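Lectin (Trichosanthes anguina, PDB 4HR6) binds carbohydrate as a nontoxic, three-chain homologue of type II ribosome-inactivating proteins, with this chain probably forming part of the module related to their toxic subunit. Local coordinates at residues L8-D13 with A91-F96; S38-N43 with T56-L61; Q156-T161 with A196-H201. All coordinates share one frame; numbering follows the deposited sequence.

Interaction 1: residues L8-D13 with A91-F96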
loop_
_atom_site.group_PDB
_atom_site.type_symbol
_atom_site.label_atom_id
_atom_site.label_comp_id
_atom_site.label_asym_id
_atom_site.label_seq_id
_atom_site.Cartn_x
_atom_site.Cartn_y
_atom_site.Cartn_z
ATOM N N LEU B 8 -8.502 -25.516 -7.257
ATOM C CA LEU B 8 -8.480 -25.635 -5.803
ATOM C C LEU B 8 -8.893 -27.048 -5.468
ATOM O O LEU B 8 -9.815 -27.573 -6.076
ATOM C CB LEU B 8 -9.463 -24.664 -5.167
ATOM C CG LEU B 8 -9.308 -23.199 -5.538
ATOM C CD1 LEU B 8 -10.581 -22.463 -5.165
ATOM C CD2 LEU B 8 -8.111 -22.594 -4.833
ATOM N N THR B 9 -8.214 -27.657 -4.502
ATOM C CA THR B 9 -8.477 -29.045 -4.102
ATOM C C THR B 9 -8.708 -29.137 -2.586
ATOM O O THR B 9 -7.883 -28.703 -1.795
ATOM C CB THR B 9 -7.303 -29.935 -4.510
ATOM O OG1 THR B 9 -7.128 -29.846 -5.925
ATOM C CG2 THR B 9 -7.543 -31.405 -4.125
ATOM N N SER B 10 -9.833 -29.707 -2.184
ATOM C CA SER B 10 -10.145 -29.846 -0.770
ATOM C C SER B 10 -9.321 -30.963 -0.117
ATOM O O SER B 10 -8.595 -31.684 -0.789
ATOM C CB SER B 10 -11.630 -30.152 -0.593
ATOM O OG SER B 10 -11.880 -31.491 -0.951
ATOM N N ASN B 11 -9.451 -31.079 1.205
ATOM C CA ASN B 11 -8.939 -32.229 1.972
ATOM C C ASN B 11 -9.602 -33.575 1.654
ATOM O O ASN B 11 -9.063 -34.609 2.002
ATOM C CB ASN B 11 -9.054 -31.965 3.472
ATOM C CG ASN B 11 -7.959 -31.045 3.976
ATOM O OD1 ASN B 11 -6.798 -31.425 4.034
ATOM N ND2 ASN B 11 -8.326 -29.835 4.344
ATOM N N LYS B 12 -10.760 -33.569 1.002
ATOM C CA LYS B 12 -11.340 -34.809 0.472
ATOM C C LYS B 12 -10.817 -35.150 -0.931
ATOM O O LYS B 12 -11.344 -36.051 -1.572
ATOM C CB LYS B 12 -12.866 -34.712 0.429
ATOM C CG LYS B 12 -13.521 -34.572 1.796
ATOM C CD LYS B 12 -14.940 -34.007 1.711
ATOM C CE LYS B 12 -15.895 -34.939 0.981
ATOM N NZ LYS B 12 -17.212 -34.292 0.686
ATOM N N ASP B 13 -9.797 -34.430 -1.400
ATOM C CA ASP B 13 -9.305 -34.528 -2.787
ATOM C C ASP B 13 -10.344 -34.249 -3.882
ATOM O O ASP B 13 -10.278 -34.816 -4.948
ATOM C CB ASP B 13 -8.645 -35.885 -3.033
ATOM C CG ASP B 13 -7.318 -35.992 -2.362
ATOM O OD1 ASP B 13 -6.387 -35.291 -2.821
ATOM O OD2 ASP B 13 -7.215 -36.764 -1.376
ATOM N N ALA B 91 -16.197 -24.676 1.451
ATOM C CA ALA B 91 -16.598 -23.977 0.234
ATOM C C ALA B 91 -16.252 -24.770 -1.033
ATOM O O ALA B 91 -17.073 -24.906 -1.924
ATOM C CB ALA B 91 -15.962 -22.607 0.187
ATOM N N ILE B 92 -15.050 -25.317 -1.083
ATOM C CA ILE B 92 -14.640 -26.108 -2.218
ATOM C C ILE B 92 -15.609 -27.300 -2.401
ATOM O O ILE B 92 -16.160 -27.522 -3.507
ATOM C CB ILE B 92 -13.171 -26.568 -2.055
ATOM C CG1 ILE B 92 -12.238 -25.370 -2.173
ATOM C CG2 ILE B 92 -12.792 -27.587 -3.122
ATOM C CD1 ILE B 92 -10.795 -25.669 -1.792
ATOM N N SER B 93 -15.868 -28.017 -1.308
ATOM C CA SER B 93 -16.797 -29.152 -1.337
ATOM C C SER B 93 -18.168 -28.802 -1.847
ATOM O O SER B 93 -18.738 -29.563 -2.627
ATOM C CB SER B 93 -16.925 -29.796 0.050
ATOM O OG SER B 93 -15.681 -30.383 0.403
ATOM N N ASN B 94 -18.707 -27.671 -1.390
ATOM C CA ASN B 94 -20.024 -27.251 -1.802
ATOM C C ASN B 94 -20.101 -26.952 -3.304
ATOM O O ASN B 94 -21.121 -27.235 -3.943
ATOM C CB ASN B 94 -20.462 -26.001 -1.048
ATOM C CG ASN B 94 -20.611 -26.228 0.438
ATOM O OD1 ASN B 94 -21.018 -27.296 0.890
ATOM N ND2 ASN B 94 -20.264 -25.213 1.214
ATOM N N LEU B 95 -19.054 -26.314 -3.834
ATOM C CA LEU B 95 -18.950 -26.073 -5.272
ATOM C C LEU B 95 -18.815 -27.389 -6.026
ATOM O O LEU B 95 -19.427 -27.560 -7.063
ATOM C CB LEU B 95 -17.753 -25.185 -5.618
ATOM C CG LEU B 95 -17.764 -23.686 -5.309
ATOM C CD1 LEU B 95 -16.914 -22.900 -6.305
ATOM C CD2 LEU B 95 -19.146 -23.109 -5.260
ATOM N N PHE B 96 -18.002 -28.294 -5.509
ATOM C CA PHE B 96 -17.811 -29.595 -6.131
ATOM C C PHE B 96 -19.108 -30.389 -6.261
ATOM O O PHE B 96 -19.350 -30.990 -7.308
ATOM C CB PHE B 96 -16.791 -30.417 -5.370
ATOM C CG PHE B 96 -16.452 -31.727 -6.030
ATOM C CD1 PHE B 96 -15.488 -31.790 -7.016
ATOM C CD2 PHE B 96 -17.095 -32.894 -5.653
ATOM C CE1 PHE B 96 -15.161 -32.992 -7.614
ATOM C CE2 PHE B 96 -16.787 -34.101 -6.260
ATOM C CZ PHE B 96 -15.810 -34.149 -7.241
#
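I92 meets L8 and S10 through both of its branches: with chi1 at -69°, CG1 lies anti to the carbonyl carbon while CG2 is anti to the backbone N, and an extended chi2 of 170° carries CD1 outward. The result illustrates how, in this ribosome-inactivating-protein fold, one branched residue of helix 85-96 can pack against the end of strand 3-9, one of the two outermost strands of the mixed sheet within this chain, and the turn after it. The two arms divide the work. I92 CD1 rests 3.8 Å from L8 CB, and it also comes within 4.1 Å of the carbonyl carbon, T9 C. I92 CG2 settles against the start of the following turn, 3.8 Å from S10 N and at the same distance from S10 CB. No hydrogen bond joins the two segments, so shape and apolar burial carry the meeting.

Beyond the strand, S10 to D13 form a type I beta turn, closed by D13 N donating to S10 O at 3.1 Å. S10 OG lies within the turn and accepts a weak bond from K12 N (3.1 Å). K12, in the turn, lies alongside the helix, where the bend at chi3 of its aliphatic chain falls near S93.

Polar ends here look to E14, just past the turn: S10 OG and S93 OG both bond to its OE1, while K12 NZ makes a salt bridge with OE2. This carboxylate thus ties turn to helix where the segments themselves do not. On another side, L8 and T9 pair in parallel with a strand of another lectin chain, whose L5 also packs on I92. On the exposed side of the contact, the methylene carbon K12 CD passes 3.9 Å from S93 OG.

Interaction 2: residues S38-N43 with T56-L61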
loop_
_atom_site.group_PDB
_atom_site.type_symbol
_atom_site.label_atom_id
_atom_site.label_comp_id
_atom_site.label_asym_id
_atom_site.label_seq_id
_atom_site.Cartn_x
_atom_site.Cartn_y
_atom_site.Cartn_z
ATOM N N SER B 38 -20.919 -27.364 -16.067
ATOM C CA SER B 38 -20.169 -26.191 -15.719
ATOM C C SER B 38 -21.180 -25.126 -15.302
ATOM O O SER B 38 -22.380 -25.218 -15.603
ATOM C CB SER B 38 -19.300 -25.739 -16.898
ATOM O OG SER B 38 -20.097 -25.347 -18.012
ATOM N N TYR B 39 -20.713 -24.123 -14.570
ATOM C CA TYR B 39 -21.616 -23.124 -14.016
ATOM C C TYR B 39 -21.052 -21.749 -14.270
ATOM O O TYR B 39 -19.878 -21.499 -14.021
ATOM C CB TYR B 39 -21.840 -23.372 -12.530
ATOM C CG TYR B 39 -22.345 -24.755 -12.252
ATOM C CD1 TYR B 39 -21.465 -25.802 -12.108
ATOM C CD2 TYR B 39 -23.704 -25.017 -12.187
ATOM C CE1 TYR B 39 -21.912 -27.084 -11.891
ATOM C CE2 TYR B 39 -24.166 -26.302 -11.975
ATOM C CZ TYR B 39 -23.254 -27.332 -11.821
ATOM O OH TYR B 39 -23.672 -28.629 -11.605
ATOM N N PHE B 40 -21.897 -20.878 -14.810
ATOM C CA PHE B 40 -21.491 -19.567 -15.278
ATOM C C PHE B 40 -22.299 -18.557 -14.512
ATOM O O PHE B 40 -23.495 -18.771 -14.288
ATOM C CB PHE B 40 -21.781 -19.408 -16.773
ATOM C CG PHE B 40 -20.762 -20.050 -17.659
ATOM C CD1 PHE B 40 -20.715 -21.419 -17.803
ATOM C CD2 PHE B 40 -19.848 -19.278 -18.361
ATOM C CE1 PHE B 40 -19.771 -22.009 -18.634
ATOM C CE2 PHE B 40 -18.895 -19.858 -19.178
ATOM C CZ PHE B 40 -18.858 -21.231 -19.321
ATOM N N PHE B 41 -21.654 -17.466 -14.103
ATOM C CA PHE B 41 -22.389 -16.348 -13.528
ATOM C C PHE B 41 -23.271 -15.727 -14.593
ATOM O O PHE B 41 -22.941 -15.736 -15.770
ATOM C CB PHE B 41 -21.436 -15.293 -12.948
ATOM C CG PHE B 41 -20.827 -15.695 -11.631
ATOM C CD1 PHE B 41 -19.598 -16.322 -11.583
ATOM C CD2 PHE B 41 -21.507 -15.482 -10.447
ATOM C CE1 PHE B 41 -19.040 -16.717 -10.382
ATOM C CE2 PHE B 41 -20.954 -15.874 -9.233
ATOM C CZ PHE B 41 -19.716 -16.492 -9.201
ATOM N N LEU B 42 -24.379 -15.165 -14.136
ATOM C CA LEU B 42 -25.376 -14.546 -14.967
ATOM C C LEU B 42 -24.770 -13.410 -15.821
ATOM O O LEU B 42 -25.191 -13.185 -16.941
ATOM C CB LEU B 42 -26.494 -14.038 -14.065
ATOM C CG LEU B 42 -27.782 -13.476 -14.661
ATOM C CD1 LEU B 42 -28.402 -14.440 -15.673
ATOM C CD2 LEU B 42 -28.738 -13.191 -13.515
ATOM N N ASN B 43 -23.764 -12.722 -15.300
ATOM C CA ASN B 43 -23.147 -11.640 -16.026
ATOM C C ASN B 43 -21.798 -12.018 -16.582
ATOM O O ASN B 43 -21.011 -11.151 -16.921
ATOM C CB ASN B 43 -23.043 -10.408 -15.136
ATOM C CG ASN B 43 -22.076 -10.601 -13.990
ATOM O OD1 ASN B 43 -21.918 -11.704 -13.494
ATOM N ND2 ASN B 43 -21.437 -9.535 -13.567
ATOM N N THR B 56 -19.167 -29.183 -22.153
ATOM C CA THR B 56 -19.948 -29.443 -20.945
ATOM C C THR B 56 -21.332 -28.879 -21.155
ATOM O O THR B 56 -21.546 -28.095 -22.069
ATOM C CB THR B 56 -19.300 -28.794 -19.678
ATOM O OG1 THR B 56 -19.409 -27.361 -19.723
ATOM C CG2 THR B 56 -17.870 -29.158 -19.594
ATOM N N HIS B 57 -22.273 -29.280 -20.319
ATOM C CA HIS B 57 -23.543 -28.586 -20.230
ATOM C C HIS B 57 -23.270 -27.334 -19.420
ATOM O O HIS B 57 -22.842 -27.434 -18.285
ATOM C CB HIS B 57 -24.603 -29.421 -19.507
ATOM C CG HIS B 57 -24.803 -30.780 -20.084
ATOM N ND1 HIS B 57 -24.507 -31.932 -19.387
ATOM C CD2 HIS B 57 -25.261 -31.179 -21.297
ATOM C CE1 HIS B 57 -24.767 -32.980 -20.147
ATOM N NE2 HIS B 57 -25.223 -32.550 -21.311
ATOM N N GLN B 58 -23.504 -26.171 -20.015
ATOM C CA GLN B 58 -23.207 -24.898 -19.398
ATOM C C GLN B 58 -24.428 -24.376 -18.688
ATOM O O GLN B 58 -25.362 -23.928 -19.308
ATOM C CB GLN B 58 -22.730 -23.884 -20.444
ATOM C CG GLN B 58 -21.443 -24.290 -21.156
ATOM C CD GLN B 58 -21.086 -23.365 -22.312
ATOM O OE1 GLN B 58 -21.960 -22.864 -22.977
ATOM N NE2 GLN B 58 -19.799 -23.122 -22.527
ATOM N N ASN B 59 -24.421 -24.432 -17.368
ATOM C CA ASN B 59 -25.526 -23.890 -16.588
ATOM C C ASN B 59 -25.251 -22.444 -16.237
ATOM O O ASN B 59 -24.105 -22.062 -16.011
ATOM C CB ASN B 59 -25.703 -24.710 -15.320
ATOM C CG ASN B 59 -25.940 -26.158 -15.623
ATOM O OD1 ASN B 59 -27.055 -26.534 -15.963
ATOM N ND2 ASN B 59 -24.895 -26.980 -15.526
ATOM N N VAL B 60 -26.305 -21.658 -16.176
ATOM C CA VAL B 60 -26.219 -20.254 -15.831
ATOM C C VAL B 60 -26.803 -20.046 -14.430
ATOM O O VAL B 60 -27.951 -20.371 -14.181
ATOM C CB VAL B 60 -26.996 -19.397 -16.845
ATOM C CG1 VAL B 60 -26.862 -17.918 -16.524
ATOM C CG2 VAL B 60 -26.483 -19.674 -18.246
ATOM N N LEU B 61 -26.012 -19.482 -13.527
ATOM C CA LEU B 61 -26.466 -19.241 -12.158
ATOM C C LEU B 61 -27.441 -18.081 -12.142
ATOM O O LEU B 61 -27.446 -17.256 -13.045
ATOM C CB LEU B 61 -25.258 -18.977 -11.238
ATOM C CG LEU B 61 -24.287 -20.158 -11.244
ATOM C CD1 LEU B 61 -22.931 -19.817 -10.665
ATOM C CD2 LEU B 61 -24.883 -21.365 -10.530
#
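Backbone pairing between S38-F40 and Q58-V60 is the framework here, a short parallel run with a 34° angle between the strand directions. S38 and F40 do the bonding on one strand: S38 N donates to H57 O at 2.9 Å, and N59 N reaches S38 O at 2.8 Å. F40 N then bonds N59 O (2.8 Å), and L61 N meets F40 O almost head-on, with an N-H...O angle of 178° at 2.7 Å.

Side-chain polar bonds reinforce one end. S38 O is gripped twice, because N59 ND2 arrives at 3.1 Å on the opposite face of the carbonyl plane from N59 N; the same ND2 also bonds E37, which fixes the amide's rotation. S38 OG lies 2.7 Å from T56 OG1, a hydroxyl pair whose T56 member bonds F53 O as well.

Apolar and aromatic contacts fall on two faces. With Y39 and N59, ring and amide run side by side, pointing the same way with planes 24° apart, and L61 CD2 fills in against Y39 CB. On the other face F40 and Q58 meet obliquely, F40 CE1 lying 3.8 Å from Q58 CG, and Q58 NE2 is held by F49 O. Beyond the strands the side chains of L42 and V60 cross at about a right angle, CD1 against CG1.

The pair completes a beta-alpha-beta crossover: helix 46-51 joins the strands and stacks F49 on F40, strand 26-32 flanks strand 37-40 from the far side, and helix 103-119 packs against L61.

Interaction 3: residues Q156-T161 with A196-H201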
loop_
_atom_site.group_PDB
_atom_site.type_symbol
_atom_site.label_atom_id
_atom_site.label_comp_id
_atom_site.label_asym_id
_atom_site.label_seq_id
_atom_site.Cartn_x
_atom_site.Cartn_y
_atom_site.Cartn_z
ATOM N N GLN B 156 -7.299 6.004 -9.507
ATOM C CA GLN B 156 -6.596 7.132 -8.931
ATOM C C GLN B 156 -5.079 6.995 -9.005
ATOM O O GLN B 156 -4.373 7.990 -9.167
ATOM C CB GLN B 156 -7.046 7.377 -7.491
ATOM C CG GLN B 156 -8.523 7.710 -7.349
ATOM C CD GLN B 156 -8.967 8.865 -8.230
ATOM O OE1 GLN B 156 -8.188 9.763 -8.545
ATOM N NE2 GLN B 156 -10.225 8.831 -8.648
ATOM N N ILE B 157 -4.571 5.770 -8.914
ATOM C CA ILE B 157 -3.142 5.563 -9.112
ATOM C C ILE B 157 -2.737 6.003 -10.511
ATOM O O ILE B 157 -1.736 6.711 -10.688
ATOM C CB ILE B 157 -2.730 4.093 -8.892
ATOM C CG1 ILE B 157 -2.838 3.755 -7.414
ATOM C CG2 ILE B 157 -1.292 3.845 -9.361
ATOM C CD1 ILE B 157 -2.618 2.290 -7.105
ATOM N N GLN B 158 -3.486 5.548 -11.511
ATOM C CA GLN B 158 -3.188 5.929 -12.891
ATOM C C GLN B 158 -3.326 7.431 -13.108
ATOM O O GLN B 158 -2.474 8.066 -13.736
ATOM C CB GLN B 158 -4.037 5.136 -13.868
ATOM C CG GLN B 158 -3.571 3.678 -13.975
ATOM C CD GLN B 158 -4.672 2.696 -14.357
ATOM O OE1 GLN B 158 -5.374 2.879 -15.353
ATOM N NE2 GLN B 158 -4.808 1.632 -13.576
ATOM N N ALA B 159 -4.373 7.998 -12.534
ATOM C CA ALA B 159 -4.646 9.402 -12.651
ATOM C C ALA B 159 -3.548 10.250 -12.007
ATOM O O ALA B 159 -3.204 11.321 -12.510
ATOM C CB ALA B 159 -5.982 9.700 -12.012
ATOM N N SER B 160 -2.997 9.752 -10.900
ATOM C CA SER B 160 -1.969 10.454 -10.137
ATOM C C SER B 160 -0.693 10.725 -10.914
ATOM O O SER B 160 0.082 11.594 -10.530
ATOM C CB SER B 160 -1.597 9.655 -8.892
ATOM O OG SER B 160 -0.689 8.609 -9.239
ATOM N N THR B 161 -0.461 9.992 -11.998
ATOM C CA THR B 161 0.740 10.198 -12.779
ATOM C C THR B 161 0.765 11.550 -13.488
ATOM O O THR B 161 1.829 11.977 -13.931
ATOM C CB THR B 161 0.921 9.130 -13.860
ATOM O OG1 THR B 161 -0.211 9.136 -14.728
ATOM C CG2 THR B 161 1.089 7.756 -13.232
ATOM N N ALA B 196 -1.383 -4.802 -4.857
ATOM C CA ALA B 196 -0.405 -5.632 -5.563
ATOM C C ALA B 196 -0.740 -5.785 -7.015
ATOM O O ALA B 196 0.134 -6.117 -7.795
ATOM C CB ALA B 196 -0.266 -7.010 -4.902
ATOM N N LEU B 197 -2.009 -5.558 -7.379
ATOM C CA LEU B 197 -2.453 -5.621 -8.765
ATOM C C LEU B 197 -3.428 -4.487 -9.001
ATOM O O LEU B 197 -4.243 -4.199 -8.138
ATOM C CB LEU B 197 -3.174 -6.934 -9.043
ATOM C CG LEU B 197 -2.352 -8.215 -9.101
ATOM C CD1 LEU B 197 -3.285 -9.405 -9.269
ATOM C CD2 LEU B 197 -1.308 -8.199 -10.198
ATOM N N GLN B 198 -3.361 -3.842 -10.165
ATOM C CA GLN B 198 -4.318 -2.779 -10.445
ATOM C C GLN B 198 -5.091 -3.001 -11.733
ATOM O O GLN B 198 -4.547 -3.476 -12.738
ATOM C CB GLN B 198 -3.666 -1.393 -10.408
ATOM C CG GLN B 198 -2.620 -1.122 -11.456
ATOM C CD GLN B 198 -1.948 0.221 -11.241
ATOM O OE1 GLN B 198 -2.591 1.260 -11.327
ATOM N NE2 GLN B 198 -0.648 0.204 -10.972
ATOM N N LEU B 199 -6.375 -2.664 -11.671
ATOM C CA LEU B 199 -7.238 -2.676 -12.846
ATOM C C LEU B 199 -6.811 -1.588 -13.830
ATOM O O LEU B 199 -6.603 -0.439 -13.437
ATOM C CB LEU B 199 -8.686 -2.435 -12.413
ATOM C CG LEU B 199 -9.787 -2.545 -13.472
ATOM C CD1 LEU B 199 -9.955 -3.970 -13.960
ATOM C CD2 LEU B 199 -11.086 -2.040 -12.865
ATOM N N TYR B 200 -6.697 -1.958 -15.100
ATOM C CA TYR B 200 -6.466 -1.000 -16.179
ATOM C C TYR B 200 -7.659 -0.061 -16.427
ATOM O O TYR B 200 -8.781 -0.497 -16.597
ATOM C CB TYR B 200 -6.144 -1.746 -17.472
ATOM C CG TYR B 200 -5.955 -0.831 -18.648
ATOM C CD1 TYR B 200 -7.012 -0.572 -19.524
ATOM C CD2 TYR B 200 -4.738 -0.203 -18.877
ATOM C CE1 TYR B 200 -6.857 0.268 -20.597
ATOM C CE2 TYR B 200 -4.572 0.630 -19.957
ATOM C CZ TYR B 200 -5.643 0.869 -20.811
ATOM O OH TYR B 200 -5.492 1.696 -21.890
ATOM N N HIS B 201 -7.403 1.236 -16.425
ATOM C CA HIS B 201 -8.409 2.232 -16.824
ATOM C C HIS B 201 -7.888 3.055 -17.980
ATOM O O HIS B 201 -8.635 3.317 -18.925
ATOM C CB HIS B 201 -8.742 3.194 -15.688
ATOM C CG HIS B 201 -9.565 2.599 -14.593
ATOM N ND1 HIS B 201 -10.936 2.555 -14.640
ATOM C CD2 HIS B 201 -9.214 2.052 -13.407
ATOM C CE1 HIS B 201 -11.399 2.003 -13.531
ATOM N NE2 HIS B 201 -10.372 1.699 -12.763
#
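Q158 reaches from the last turn of helix 141-159 to the loop A196-H201 and spends both ends of its amide on it. Its NE2 donates twice, to L199 O at 2.7 Å and to Q198 OE1 at 3.2 Å, and both acceptors lie in the amide plane. Its OE1 receives H201 N at 2.8 Å, in the carbonyl plane on a lone pair, and C202 N just beyond the segment bonds it too. Four partners on one group would hold its rotation firmly and satisfy a buried carboxamide. The side chains of Q158 and Q198 cross obliquely, their amide planes 49° apart, and I157 CG2 comes up against Q198 OE1 at 3.5 Å.

The next shell sets these groups in place. A first torsion of 64° puts Q198 CG between its backbone N and carbonyl carbon, and the extended chain beyond turns OE1 to Q158, while NE2 bonds I34 O of another lectin chain. H201 lies crosswise to Q158, its NE2 tied to S151 O, about two helical turns before Q158. At the helix end, S160 OG bonds I157 O (2.6 Å) and T161 OG1 bonds Q158 O (2.7 Å), holding the carbonyls of the very residues that face the loop.

Farther out, W150 NE1 and S154 OG bind the backbone of L197 and L199. The whole is an example of a glutamine side chain bridging neighbouring backbone groups of a segment without regular structure, here fastening the C-terminal tail to helix 141-159 beside the interface with another chain.

From the N terminus, the chain leaves strand 3-9 through the turn of interaction 1, and helix 85-96 later packs back against that turn, closing a loop of 77 residues. Interaction 2 is nested inside that loop: after strand 37-40, a short excursion through helix 46-51 is closed by strand 57-60. The two contacts reach opposite outer regions of one mixed sheet, with centres about 19 Å apart. Interaction 3 follows in series, closing the loop that holds the small antiparallel hairpin of strands 166-174 and 180-185. Its centre lies about 34 Å from that of interaction 1, across the chain's centre; it ties the C-terminal tail to the end of helix 141-159.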